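Local coordinates for protein putative N-acetylmuramoyl-L-alanine amidase,autolysin cwp6 (Peptoclostridium difficile, PDB 5J72) that probably cleaves the amide bond between N-acetylmuramic acid and L-alanine in peptidoglycan as a zinc-dependent amidase carried on a cell wall-anchoring CWB2 module, at residues 403-406 with 407-411; 487-490 with 491-495; 507-510 with 511-515; 588-591 with 592-596; 622-625 with 626-630. All blocks are in the same frame, centred on the assembly; numbering follows the deposited sequence. Where two conformers were deposited one is given.

Interaction 1 (403-406 with 407-411); sequences HSTN and LSEKT. With NA (sodium ion), chain E.
The carboxyl end of the short helix 404-409, in a CWB2 cell wall-binding repeat, forms part of a sodium site and places Leu407 against His403 one turn earlier. Four consecutive i to i+4 bonds define this turn: Leu407 N to His403 O (2.9 Å), Ser408 N to Ser404 O, Glu409 N to Thr405 O and Lys410 N to Asn406 O. Because Lys410 is the first residue to leave helical backbone angles, carbonyls near the helix end are not used up by further turns. The sodium ion takes Leu407 O at 2.3 Å and Ser408 O at 2.6 Å, with Lys410 O beside them; Ser433 O and Lys436 O complete the five protein ligands. A cation at the carboxyl end would be expected to suit the negative end of the helix dipole.

Among the side chains, Thr405 and Glu409 lie alongside each other, pointing the same way. The methyl CG2 of Thr405, anti to the backbone N, faces Glu409 CD at 4.1 Å. The imidazole of His403 leads off to Ile393 O through NE2, leaving its CB to meet the CD1 branch of Leu407 at 3.7 Å.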
loop_
_atom_site.group_PDB
_atom_site.type_symbol
_atom_site.label_atom_id
_atom_site.label_comp_id
_atom_site.label_asym_id
_atom_site.label_seq_id
_atom_site.Cartn_x
_atom_site.Cartn_y
_atom_site.Cartn_z
ATOM N N HIS A 403 -2.635 -3.515 8.191
ATOM C CA HIS A 403 -3.254 -2.254 7.698
ATOM C C HIS A 403 -4.210 -1.645 8.697
ATOM O O HIS A 403 -4.640 -0.514 8.514
ATOM C CB HIS A 403 -4.064 -2.519 6.391
ATOM C CG HIS A 403 -3.190 -2.935 5.256
ATOM N ND1 HIS A 403 -1.967 -2.315 5.011
ATOM C CD2 HIS A 403 -3.312 -3.929 4.352
ATOM C CE1 HIS A 403 -1.393 -2.940 3.985
ATOM N NE2 HIS A 403 -2.184 -3.911 3.563
ATOM N N SER A 404 -4.512 -2.360 9.816
ATOM C CA SER A 404 -5.560 -1.844 10.700
ATOM C C SER A 404 -5.385 -0.470 11.173
ATOM O O SER A 404 -6.338 0.311 11.133
ATOM C CB SER A 404 -5.702 -2.737 11.944
ATOM O OG SER A 404 -6.007 -4.039 11.515
ATOM N N THR A 405 -4.224 -0.133 11.670
ATOM C CA THR A 405 -4.019 1.215 12.196
ATOM C C THR A 405 -4.113 2.343 11.147
ATOM O O THR A 405 -4.759 3.367 11.372
ATOM C CB THR A 405 -2.646 1.285 12.866
ATOM O OG1 THR A 405 -2.508 0.131 13.713
ATOM C CG2 THR A 405 -2.463 2.515 13.690
ATOM N N ASN A 406 -3.398 2.180 10.017
ATOM C CA ASN A 406 -3.454 3.183 8.958
ATOM C C ASN A 406 -4.927 3.323 8.475
ATOM O O ASN A 406 -5.378 4.434 8.298
ATOM C CB ASN A 406 -2.626 2.679 7.742
ATOM C CG ASN A 406 -1.110 2.780 7.974
ATOM O OD1 ASN A 406 -0.655 3.507 8.875
ATOM N ND2 ASN A 406 -0.269 2.082 7.222
ATOM N N LEU A 407 -5.641 2.194 8.230
ATOM C CA LEU A 407 -7.019 2.305 7.703
ATOM C C LEU A 407 -7.935 3.021 8.742
ATOM O O LEU A 407 -8.726 3.894 8.376
ATOM C CB LEU A 407 -7.570 0.947 7.314
ATOM C CG LEU A 407 -6.805 0.315 6.147
ATOM C CD1 LEU A 407 -7.369 -1.013 5.854
ATOM C CD2 LEU A 407 -6.972 1.213 4.869
ATOM N N SER A 408 -7.775 2.694 10.034
ATOM C CA SER A 408 -8.525 3.389 11.070
ATOM C C SER A 408 -8.182 4.857 11.142
ATOM O O SER A 408 -9.084 5.702 11.046
ATOM C CB SER A 408 -8.274 2.757 12.454
ATOM O OG SER A 408 -9.009 3.511 13.403
ATOM N N GLU A 409 -6.940 5.217 11.261
ATOM C CA GLU A 409 -6.648 6.634 11.457
ATOM C C GLU A 409 -6.879 7.536 10.263
ATOM O O GLU A 409 -7.298 8.670 10.435
ATOM C CB GLU A 409 -5.206 6.825 11.865
ATOM C CG GLU A 409 -4.904 6.080 13.168
ATOM C CD GLU A 409 -3.551 6.432 13.787
ATOM O OE1 GLU A 409 -2.574 6.727 13.045
ATOM O OE2 GLU A 409 -3.474 6.400 15.043
ATOM N N LYS A 410 -6.600 7.049 9.048
ATOM C CA LYS A 410 -6.688 7.969 7.884
ATOM C C LYS A 410 -8.007 7.942 7.158
ATOM O O LYS A 410 -8.849 7.073 7.372
ATOM C CB LYS A 410 -5.606 7.563 6.839
ATOM C CG LYS A 410 -4.183 7.634 7.388
ATOM C CD LYS A 410 -3.079 7.399 6.247
ATOM C CE LYS A 410 -1.666 7.334 6.817
ATOM N NZ LYS A 410 -1.197 8.632 7.308
ATOM N N THR A 411 -8.178 8.927 6.261
ATOM C CA THR A 411 -9.324 8.865 5.352
ATOM C C THR A 411 -8.707 9.037 3.949
ATOM O O THR A 411 -7.577 9.518 3.851
ATOM C CB THR A 411 -10.346 10.030 5.604
ATOM O OG1 THR A 411 -9.672 11.295 5.446
ATOM C CG2 THR A 411 -10.945 9.961 6.993
HETATM NA NA NA E . -10.128 5.733 8.695
#

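Interaction 2 (487-490 with 491-495); sequences ATTE and YLRSK
From Ala487 on the backbone is alpha-helical, four successive amides each bonding to the carbonyl four residues back: Tyr491 N to Ala487 O, Leu492 N to Thr488 O, Arg493 N to Thr489 O at 2.9 Å, and Ser494 N to Glu490 O.

Two side-chain pairs lie alongside each other, pointing the same way, in this part of helix 477-494. Thr489 turns its methyl against the flat end of Arg493: CG2 sits over the centre of one guanidinium face, 3.7 Å from both NE and CZ. With CG anti to the carbonyl carbon (chi1 -67°) the arginine heads back toward the preceding turn, and its extended chain lays the guanidinium beside the threonine. Its charged nitrogens are satisfied outside the pair, NH2 on Val499 O and NH1 on Val399 O, so both ends of the guanidinium group are tethered while the methyl covers a face. Thr488 repeats the side-by-side pattern with Leu492, CG2 to CD1 at 3.9 Å.

Ser494 folds its hydroxyl back, OG lying between its own N and carbonyl carbon (chi1 80°), and donates to Tyr491 O at 2.7 Å. Lys495 N bonds to Leu492 O at 3.1 Å and only weakly to Tyr491 O.

Glu490 reaches Ser400 and Ala401 with its carboxylate, and Tyr491 OH bonds Glu634. Within the amidase domain, Thr489 and Leu492 rest on strands 453-458 and 498-501, while Ala487, Thr488 and Tyr491 pack on helix 619-637.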
loop_
_atom_site.group_PDB
_atom_site.type_symbol
_atom_site.label_atom_id
_atom_site.label_comp_id
_atom_site.label_asym_id
_atom_site.label_seq_id
_atom_site.Cartn_x
_atom_site.Cartn_y
_atom_site.Cartn_z
ATOM N N ALA A 487 0.525 -11.311 13.722
ATOM C CA ALA A 487 0.826 -12.498 12.873
ATOM C C ALA A 487 -0.228 -13.595 13.091
ATOM O O ALA A 487 -0.613 -14.281 12.143
ATOM C CB ALA A 487 2.218 -12.992 13.198
ATOM N N THR A 488 -0.693 -13.792 14.347
ATOM C CA THR A 488 -1.760 -14.752 14.589
ATOM C C THR A 488 -3.022 -14.345 13.852
ATOM O O THR A 488 -3.741 -15.169 13.262
ATOM C CB THR A 488 -2.099 -14.774 16.123
ATOM O OG1 THR A 488 -0.915 -15.138 16.813
ATOM C CG2 THR A 488 -3.291 -15.761 16.444
ATOM N N THR A 489 -3.354 -13.031 13.926
ATOM C CA THR A 489 -4.557 -12.562 13.251
ATOM C C THR A 489 -4.444 -12.805 11.734
ATOM O O THR A 489 -5.403 -13.252 11.081
ATOM C CB THR A 489 -4.733 -11.010 13.551
ATOM O OG1 THR A 489 -4.952 -10.903 14.962
ATOM C CG2 THR A 489 -5.949 -10.419 12.864
ATOM N N GLU A 490 -3.291 -12.495 11.206
ATOM C CA GLU A 490 -3.065 -12.619 9.757
ATOM C C GLU A 490 -3.281 -14.130 9.332
ATOM O O GLU A 490 -3.928 -14.404 8.339
ATOM C CB GLU A 490 -1.618 -12.251 9.452
ATOM C CG GLU A 490 -1.468 -12.067 7.958
ATOM C CD GLU A 490 -1.983 -10.656 7.538
ATOM O OE1 GLU A 490 -2.837 -10.070 8.233
ATOM O OE2 GLU A 490 -1.511 -10.153 6.525
ATOM N N TYR A 491 -2.741 -15.068 10.134
ATOM C CA TYR A 491 -2.927 -16.493 9.785
ATOM C C TYR A 491 -4.371 -16.850 9.852
ATOM O O TYR A 491 -4.909 -17.452 8.906
ATOM C CB TYR A 491 -2.119 -17.382 10.719
ATOM C CG TYR A 491 -2.399 -18.842 10.385
ATOM C CD1 TYR A 491 -1.735 -19.472 9.340
ATOM C CD2 TYR A 491 -3.396 -19.548 11.051
ATOM C CE1 TYR A 491 -2.068 -20.767 8.953
ATOM C CE2 TYR A 491 -3.730 -20.857 10.687
ATOM C CZ TYR A 491 -3.065 -21.456 9.634
ATOM O OH TYR A 491 -3.408 -22.741 9.269
ATOM N N LEU A 492 -5.071 -16.474 10.933
ATOM C CA LEU A 492 -6.486 -16.847 11.028
ATOM C C LEU A 492 -7.323 -16.277 9.891
ATOM O O LEU A 492 -8.214 -16.960 9.350
ATOM C CB LEU A 492 -7.059 -16.353 12.382
ATOM C CG LEU A 492 -6.449 -17.147 13.574
ATOM C CD1 LEU A 492 -6.837 -16.509 14.920
ATOM C CD2 LEU A 492 -7.034 -18.607 13.529
ATOM N N ARG A 493 -7.070 -15.008 9.533
ATOM C CA ARG A 493 -7.865 -14.417 8.461
ATOM C C ARG A 493 -7.594 -15.105 7.139
ATOM O O ARG A 493 -8.522 -15.214 6.337
ATOM C CB ARG A 493 -7.544 -12.913 8.297
ATOM C CG ARG A 493 -8.007 -12.143 9.492
ATOM C CD ARG A 493 -7.975 -10.627 9.226
ATOM N NE ARG A 493 -8.628 -9.963 10.358
ATOM C CZ ARG A 493 -8.437 -8.688 10.676
ATOM N NH1 ARG A 493 -7.621 -7.924 9.945
ATOM N NH2 ARG A 493 -9.063 -8.162 11.716
ATOM N N SER A 494 -6.368 -15.503 6.892
ATOM C CA SER A 494 -6.035 -16.166 5.635
ATOM C C SER A 494 -6.751 -17.550 5.535
ATOM O O SER A 494 -6.832 -18.104 4.433
ATOM C CB SER A 494 -4.538 -16.355 5.529
ATOM O OG SER A 494 -4.135 -17.478 6.295
ATOM N N LYS A 495 -7.248 -18.100 6.665
ATOM C CA LYS A 495 -7.987 -19.387 6.645
ATOM C C LYS A 495 -9.474 -19.140 6.772
ATOM O O LYS A 495 -10.216 -20.082 7.029
ATOM C CB LYS A 495 -7.492 -20.291 7.783
ATOM C CG LYS A 495 -6.007 -20.578 7.658
ATOM C CD LYS A 495 -5.723 -21.079 6.254
ATOM C CE LYS A 495 -4.593 -22.050 6.282
ATOM N NZ LYS A 495 -3.386 -21.488 5.661
#

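Interaction 3 (507-510 with 511-515); sequences KTMA and LGERT
Arg514 reaches back past the N-cap residue Ala510 and grips Met509 O, tying the loop that follows strand 498-501 to the first turn of helix 511-521 in the amidase domain. Its CG stands beside the backbone N (chi1 -60°), and from there to NE the chain is extended, which returns the guanidinium toward the loop. NE and NH2 both donate side-on to the one carbonyl oxygen, each at 2.9 Å from Met509 O. The oxygen lies in the guanidinium plane, whereas on the carbonyl's side NE stands 61° above the plane and NH2 is tilted by 21°, both from the same face. The other end of the group makes a salt bridge from NH1 to Asp457 and a hydrogen bond to Pro458 O, while NH2 also reaches the backbone of the zinc ligand His460. Arg514 is therefore a second-shell residue that ties the backbone of one zinc ligand, His460, to the start of the helix.

Met509 is fully extended, CG anti to the backbone N, and its chain crosses that of Glu513 at about a right angle. Glu513 is extended with the same first torsion, presenting CG and CD to the methionine CE and OE1 to its CG. The terminal CE rests 3.6 Å from Glu513 CG, and SD lies 3.9 Å from Arg514 CG. Ala510 O receives the first helical amide bond, from Arg514 N at 3.1 Å, with a weak one from Glu513 N. A water bridge joins the glutamate to the loop: it donates to Glu513 OE1 and Thr508 O and accepts from Lys507 NZ at 3.1 Å.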
loop_
_atom_site.group_PDB
_atom_site.type_symbol
_atom_site.label_atom_id
_atom_site.label_comp_id
_atom_site.label_asym_id
_atom_site.label_seq_id
_atom_site.Cartn_x
_atom_site.Cartn_y
_atom_site.Cartn_z
ATOM N N LYS A 507 -1.617 1.012 22.577
ATOM C CA LYS A 507 -2.546 1.860 23.305
ATOM C C LYS A 507 -2.850 1.271 24.662
ATOM O O LYS A 507 -2.694 0.083 24.856
ATOM C CB LYS A 507 -3.843 2.083 22.567
ATOM C CG LYS A 507 -4.687 0.882 22.415
ATOM C CD LYS A 507 -6.122 1.326 22.178
ATOM C CE LYS A 507 -7.081 0.239 22.593
ATOM N NZ LYS A 507 -8.493 0.627 22.376
ATOM N N THR A 508 -3.252 2.120 25.609
ATOM C CA THR A 508 -3.611 1.681 26.962
ATOM C C THR A 508 -4.981 0.998 26.915
ATOM O O THR A 508 -5.930 1.550 26.361
ATOM C CB THR A 508 -3.605 2.936 27.910
ATOM O OG1 THR A 508 -2.251 3.422 27.938
ATOM C CG2 THR A 508 -4.021 2.555 29.385
ATOM N N MET A 509 -5.108 -0.191 27.485
ATOM C CA MET A 509 -6.408 -0.815 27.438
ATOM C C MET A 509 -6.565 -1.725 28.682
ATOM O O MET A 509 -5.719 -2.607 28.881
ATOM C CB MET A 509 -6.600 -1.661 26.157
ATOM C CG MET A 509 -8.034 -2.092 26.026
ATOM S SD MET A 509 -8.189 -2.894 24.379
ATOM C CE MET A 509 -9.930 -3.162 24.267
ATOM N N ALA A 510 -7.626 -1.530 29.471
ATOM C CA ALA A 510 -7.790 -2.299 30.716
ATOM C C ALA A 510 -8.317 -3.723 30.475
ATOM O O ALA A 510 -8.999 -3.986 29.484
ATOM C CB ALA A 510 -8.803 -1.582 31.625
ATOM N N LEU A 511 -8.060 -4.620 31.454
ATOM C CA LEU A 511 -8.520 -5.987 31.379
ATOM C C LEU A 511 -10.035 -6.013 31.227
ATOM O O LEU A 511 -10.589 -6.817 30.475
ATOM C CB LEU A 511 -8.053 -6.719 32.696
ATOM C CG LEU A 511 -6.506 -6.836 32.801
ATOM C CD1 LEU A 511 -6.149 -7.493 34.172
ATOM C CD2 LEU A 511 -5.853 -7.798 31.649
ATOM N N GLY A 512 -10.726 -5.117 31.949
ATOM C CA GLY A 512 -12.174 -5.072 31.909
ATOM C C GLY A 512 -12.690 -4.637 30.560
ATOM O O GLY A 512 -13.786 -5.030 30.149
ATOM N N GLU A 513 -11.899 -3.830 29.846
ATOM C CA GLU A 513 -12.360 -3.441 28.485
ATOM C C GLU A 513 -12.164 -4.653 27.481
ATOM O O GLU A 513 -13.031 -4.953 26.652
ATOM C CB GLU A 513 -11.555 -2.227 27.976
ATOM C CG GLU A 513 -12.205 -1.780 26.673
ATOM C CD GLU A 513 -11.691 -0.452 26.118
ATOM O OE1 GLU A 513 -10.749 0.161 26.708
ATOM O OE2 GLU A 513 -12.251 -0.042 25.055
ATOM N N ARG A 514 -11.021 -5.351 27.600
ATOM C CA ARG A 514 -10.740 -6.515 26.743
ATOM C C ARG A 514 -11.782 -7.536 26.977
ATOM O O ARG A 514 -12.269 -8.164 26.029
ATOM C CB ARG A 514 -9.354 -7.052 27.073
ATOM C CG ARG A 514 -8.275 -5.992 26.821
ATOM C CD ARG A 514 -7.020 -6.345 27.586
ATOM N NE ARG A 514 -6.072 -5.241 27.640
ATOM C CZ ARG A 514 -4.902 -5.220 27.009
ATOM N NH1 ARG A 514 -4.544 -6.234 26.217
ATOM N NH2 ARG A 514 -4.061 -4.214 27.200
ATOM N N THR A 515 -12.151 -7.768 28.268
ATOM C CA THR A 515 -13.173 -8.771 28.537
ATOM C C THR A 515 -14.544 -8.333 28.068
ATOM O O THR A 515 -15.289 -9.158 27.516
ATOM C CB THR A 515 -13.215 -9.113 30.051
ATOM O OG1 THR A 515 -11.847 -9.317 30.480
ATOM C CG2 THR A 515 -13.950 -10.408 30.284
HETATM O O HOH W 1 -8.660 1.541 25.299
HETATM O O HOH W 2 -2.768 -1.568 28.402
HETATM O O HOH W 3 -9.523 0.429 28.788
#

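Interaction 4 (588-591 with 592-596); sequences YLYV and LRNNN
Leu589 O receives two backbone amides: Arg593 N at 2.9 Å on a nearly straight bond (178°), and Leu592 N at 3.0 Å from well above the carbonyl plane. Asn594 N adds an i to i+4 bond to Tyr590 O. Asn595 then turns its side chain back, ND2 donating to Val591 O at 3.1 Å. This bond lies in the carbonyl plane, and the oxygen is also in the plane of the amide, a geometry that would hold the amide flat. Its OD1 accepts from Ser518 OG and Tyr597 N, so both ends of the group are engaged.

Arg593 has CG anti to its N and a bend at chi3 (75°) that swings the guanidinium back over the turn. From there NH1 makes a weak bond to Tyr588 O, and it also bonds to Asp587 O.

The backbone bonds make helix 590-593, a single short turn with Leu589 at its N-cap, which in the amidase domain lies between helix 511-521 and strand 599-606.

Outside the backbone, Asn594 places its amide nitrogen over one face of the Tyr590 ring. ND2 sits above the ring centre, 3.2 Å from Tyr590 CZ, with the amide and ring planes 64° apart. Arg593 NH2 approaches Tyr590 CD2 at 3.6 Å, its plane nearly perpendicular to the ring. The apolar layer faces the sheet: Leu589 and Leu592 run alongside each other, CD1 to CD2 at 4.2 Å, and touch Leu601 and Ala599 respectively, while Val591 CG2 meets Leu592 CD1 at 3.9 Å and leans on Phe526.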
loop_
_atom_site.group_PDB
_atom_site.type_symbol
_atom_site.label_atom_id
_atom_site.label_comp_id
_atom_site.label_asym_id
_atom_site.label_seq_id
_atom_site.Cartn_x
_atom_site.Cartn_y
_atom_site.Cartn_z
ATOM N N TYR A 588 -7.802 -16.948 38.551
ATOM C CA TYR A 588 -7.025 -15.788 38.979
ATOM C C TYR A 588 -7.001 -14.684 37.889
ATOM O O TYR A 588 -7.137 -13.500 38.199
ATOM C CB TYR A 588 -5.645 -16.293 39.210
ATOM C CG TYR A 588 -4.641 -15.203 39.478
ATOM C CD1 TYR A 588 -3.761 -14.787 38.493
ATOM C CD2 TYR A 588 -4.561 -14.596 40.723
ATOM C CE1 TYR A 588 -2.814 -13.802 38.744
ATOM C CE2 TYR A 588 -3.626 -13.612 40.980
ATOM C CZ TYR A 588 -2.750 -13.218 39.992
ATOM O OH TYR A 588 -1.802 -12.264 40.259
ATOM N N LEU A 589 -6.785 -15.085 36.624
ATOM C CA LEU A 589 -6.687 -14.110 35.526
ATOM C C LEU A 589 -8.024 -13.521 35.195
ATOM O O LEU A 589 -9.000 -14.212 34.876
ATOM C CB LEU A 589 -6.084 -14.830 34.266
ATOM C CG LEU A 589 -4.660 -15.224 34.445
ATOM C CD1 LEU A 589 -4.288 -16.215 33.319
ATOM C CD2 LEU A 589 -3.714 -14.017 34.399
ATOM N N TYR A 590 -8.086 -12.203 35.244
ATOM C CA TYR A 590 -9.311 -11.467 34.921
ATOM C C TYR A 590 -9.896 -11.881 33.579
ATOM O O TYR A 590 -11.119 -12.099 33.465
ATOM C CB TYR A 590 -8.975 -9.939 34.891
ATOM C CG TYR A 590 -10.204 -9.057 34.852
ATOM C CD1 TYR A 590 -10.994 -8.978 33.709
ATOM C CD2 TYR A 590 -10.592 -8.320 35.973
ATOM C CE1 TYR A 590 -12.136 -8.195 33.678
ATOM C CE2 TYR A 590 -11.740 -7.536 35.953
ATOM C CZ TYR A 590 -12.509 -7.476 34.800
ATOM O OH TYR A 590 -13.653 -6.720 34.752
ATOM N N VAL A 591 -9.031 -12.034 32.532
ATOM C CA VAL A 591 -9.681 -12.308 31.192
ATOM C C VAL A 591 -10.233 -13.717 31.101
ATOM O O VAL A 591 -10.969 -14.021 30.148
ATOM C CB VAL A 591 -8.715 -12.003 30.021
ATOM C CG1 VAL A 591 -8.347 -10.506 30.066
ATOM C CG2 VAL A 591 -7.446 -12.855 30.104
ATOM N N LEU A 592 -9.883 -14.574 32.082
ATOM C CA LEU A 592 -10.450 -15.927 32.103
ATOM C C LEU A 592 -11.708 -15.907 32.996
ATOM O O LEU A 592 -12.788 -16.295 32.586
ATOM C CB LEU A 592 -9.400 -16.917 32.672
ATOM C CG LEU A 592 -8.594 -17.664 31.613
ATOM C CD1 LEU A 592 -7.904 -16.694 30.681
ATOM C CD2 LEU A 592 -7.593 -18.571 32.258
ATOM N N ARG A 593 -11.561 -15.380 34.206
ATOM C CA ARG A 593 -12.655 -15.382 35.188
ATOM C C ARG A 593 -13.853 -14.625 34.734
ATOM O O ARG A 593 -14.979 -15.056 34.966
ATOM C CB ARG A 593 -12.116 -14.796 36.518
ATOM C CG ARG A 593 -13.206 -14.717 37.651
ATOM C CD ARG A 593 -12.537 -14.186 38.949
ATOM N NE ARG A 593 -12.296 -12.743 38.853
ATOM C CZ ARG A 593 -11.120 -12.159 38.631
ATOM N NH1 ARG A 593 -10.015 -12.893 38.504
ATOM N NH2 ARG A 593 -11.046 -10.838 38.491
ATOM N N ASN A 594 -13.662 -13.504 34.058
ATOM C CA ASN A 594 -14.807 -12.692 33.677
ATOM C C ASN A 594 -15.255 -12.835 32.239
ATOM O O ASN A 594 -16.088 -12.067 31.758
ATOM C CB ASN A 594 -14.458 -11.208 33.941
ATOM C CG ASN A 594 -14.448 -10.944 35.412
ATOM O OD1 ASN A 594 -15.363 -11.411 36.093
ATOM N ND2 ASN A 594 -13.444 -10.294 35.989
ATOM N N ASN A 595 -14.707 -13.789 31.551
ATOM C CA ASN A 595 -15.098 -14.008 30.153
ATOM C C ASN A 595 -16.281 -15.025 30.077
ATOM O O ASN A 595 -16.152 -16.116 30.627
ATOM C CB ASN A 595 -13.891 -14.611 29.424
ATOM C CG ASN A 595 -13.792 -14.154 28.009
ATOM O OD1 ASN A 595 -14.798 -14.190 27.277
ATOM N ND2 ASN A 595 -12.621 -13.704 27.577
ATOM N N ASN A 596 -17.372 -14.700 29.392
ATOM C CA ASN A 596 -18.475 -15.670 29.275
ATOM C C ASN A 596 -18.179 -16.648 28.137
ATOM O O ASN A 596 -19.001 -17.515 27.868
ATOM C CB ASN A 596 -19.764 -14.962 28.964
ATOM C CG ASN A 596 -20.180 -14.060 30.082
ATOM O OD1 ASN A 596 -20.791 -13.020 29.825
ATOM N ND2 ASN A 596 -19.898 -14.384 31.328
#

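Interaction 5 (622-625 with 626-630); sequences VKTM and GTQIG
Lys623 O is held by two donors of one residue, Thr627 N at 2.9 Å and Thr627 OG1 at 2.9 Å. The amide comes nearly straight on to the carbonyl, whereas the hydroxyl arrives 42° above its plane, so the two bonds do not compete for one direction. Thr627 OG1 stands beside its own backbone N (chi1 -62°), which aims the hydroxyl back at the preceding turn. The remaining i to i+4 bonds are plain helical ones: Gly626 N to Val622 O, Gln628 N to Thr624 O at 2.9 Å, and Ile629 N to Met625 O.

Met625 CG, anti to the backbone N, meets Ile629 CD1 at 4.2 Å; beyond it the chain bends at chi2 and chi3. Both residues also touch Ile566 of helix 554-569 and Cys604 of strand 599-606, which places this face of the helix in the domain core. On another face, Thr624 CG2 approaches Gln628 CG at 4.3 Å; Gln628 NE2 continues to Arg565 O. Lys623 has two conformers; in one its NZ bonds Asp345 and Tyr402 OH, a link that is therefore less certain.

Gly626 has no side chain, which is consistent with the close approach of helices 619-637 and 477-494 here, and its O accepts from Thr488 OG1. The helix packs on the central mixed sheet, as in the alpha/beta fold of Amidase_3 zinc amidases.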
loop_
_atom_site.group_PDB
_atom_site.type_symbol
_atom_site.label_atom_id
_atom_site.label_comp_id
_atom_site.label_asym_id
_atom_site.label_seq_id
_atom_site.Cartn_x
_atom_site.Cartn_y
_atom_site.Cartn_z
ATOM N N VAL A 622 9.298 -13.858 15.206
ATOM C CA VAL A 622 8.122 -13.474 15.988
ATOM C C VAL A 622 6.888 -13.770 15.167
ATOM O O VAL A 622 5.870 -14.210 15.690
ATOM C CB VAL A 622 8.204 -11.973 16.383
ATOM C CG1 VAL A 622 6.852 -11.512 16.991
ATOM C CG2 VAL A 622 9.328 -11.778 17.373
ATOM N N LYS A 623 6.978 -13.531 13.838
ATOM C CA LYS A 623 5.833 -13.829 12.993
ATOM C C LYS A 623 5.551 -15.389 13.052
ATOM O O LYS A 623 4.406 -15.798 13.094
ATOM C CB LYS A 623 6.119 -13.384 11.565
ATOM C CG LYS A 623 4.934 -13.715 10.672
ATOM C CD LYS A 623 5.133 -13.229 9.235
ATOM C CE LYS A 623 3.765 -13.099 8.576
ATOM N NZ LYS A 623 2.913 -12.039 9.225
ATOM N N THR A 624 6.591 -16.219 13.105
ATOM C CA THR A 624 6.374 -17.682 13.173
ATOM C C THR A 624 5.657 -18.040 14.489
ATOM O O THR A 624 4.752 -18.867 14.508
ATOM C CB THR A 624 7.714 -18.400 13.083
ATOM O OG1 THR A 624 8.218 -18.104 11.779
ATOM C CG2 THR A 624 7.578 -19.934 13.252
ATOM N N MET A 625 6.051 -17.390 15.575
ATOM C CA MET A 625 5.379 -17.622 16.858
ATOM C C MET A 625 3.916 -17.304 16.721
ATOM O O MET A 625 3.074 -18.105 17.148
ATOM C CB MET A 625 6.011 -16.743 17.930
ATOM C CG MET A 625 5.236 -16.821 19.269
ATOM S SD MET A 625 5.305 -18.484 20.058
ATOM C CE MET A 625 7.089 -18.555 20.618
ATOM N N GLY A 626 3.544 -16.130 16.091
ATOM C CA GLY A 626 2.124 -15.821 15.972
ATOM C C GLY A 626 1.400 -16.810 15.059
ATOM O O GLY A 626 0.252 -17.187 15.311
ATOM N N THR A 627 2.053 -17.174 13.965
ATOM C CA THR A 627 1.427 -18.120 13.046
ATOM C C THR A 627 1.096 -19.478 13.774
ATOM O O THR A 627 -0.016 -19.995 13.612
ATOM C CB THR A 627 2.423 -18.460 11.922
ATOM O OG1 THR A 627 2.691 -17.216 11.224
ATOM C CG2 THR A 627 1.796 -19.568 10.939
ATOM N N GLN A 628 2.049 -20.020 14.535
ATOM C CA GLN A 628 1.796 -21.296 15.249
ATOM C C GLN A 628 0.625 -21.148 16.205
ATOM O O GLN A 628 -0.234 -22.045 16.336
ATOM C CB GLN A 628 3.053 -21.733 15.998
ATOM C CG GLN A 628 4.263 -22.033 15.103
ATOM C CD GLN A 628 3.877 -22.991 13.976
ATOM O OE1 GLN A 628 3.812 -22.614 12.796
ATOM N NE2 GLN A 628 3.545 -24.261 14.317
ATOM N N ILE A 629 0.561 -19.987 16.905
ATOM C CA ILE A 629 -0.564 -19.815 17.764
ATOM C C ILE A 629 -1.848 -19.818 16.944
ATOM O O ILE A 629 -2.841 -20.402 17.368
ATOM C CB ILE A 629 -0.409 -18.486 18.582
ATOM C CG1 ILE A 629 0.792 -18.630 19.552
ATOM C CG2 ILE A 629 -1.727 -18.185 19.327
ATOM C CD1 ILE A 629 1.186 -17.245 20.301
ATOM N N GLY A 630 -1.826 -19.154 15.736
ATOM C CA GLY A 630 -3.028 -19.122 14.918
ATOM C C GLY A 630 -3.385 -20.551 14.461
ATOM O O GLY A 630 -4.576 -20.891 14.385
#

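The five contacts follow one another along the chain, interaction 1 in a CWB2 repeat and interactions 2 to 5 in the amidase domain. Interactions 2 and 5 touch, with centres about 9 Å apart, where helices 477-494 and 619-637 pack together. Interactions 3 and 4 form a second touching pair, centres about 12 Å apart, joining helix 511-521 to the turn 590-593 near the zinc site: Thr515 CG2 lies 3.1 Å from Asn594 O. Interaction 1 comes within about 4 Å of interaction 2 at nearest atoms without touching, and the two regions meet there, where the last CWB2 repeat borders the amidase domain.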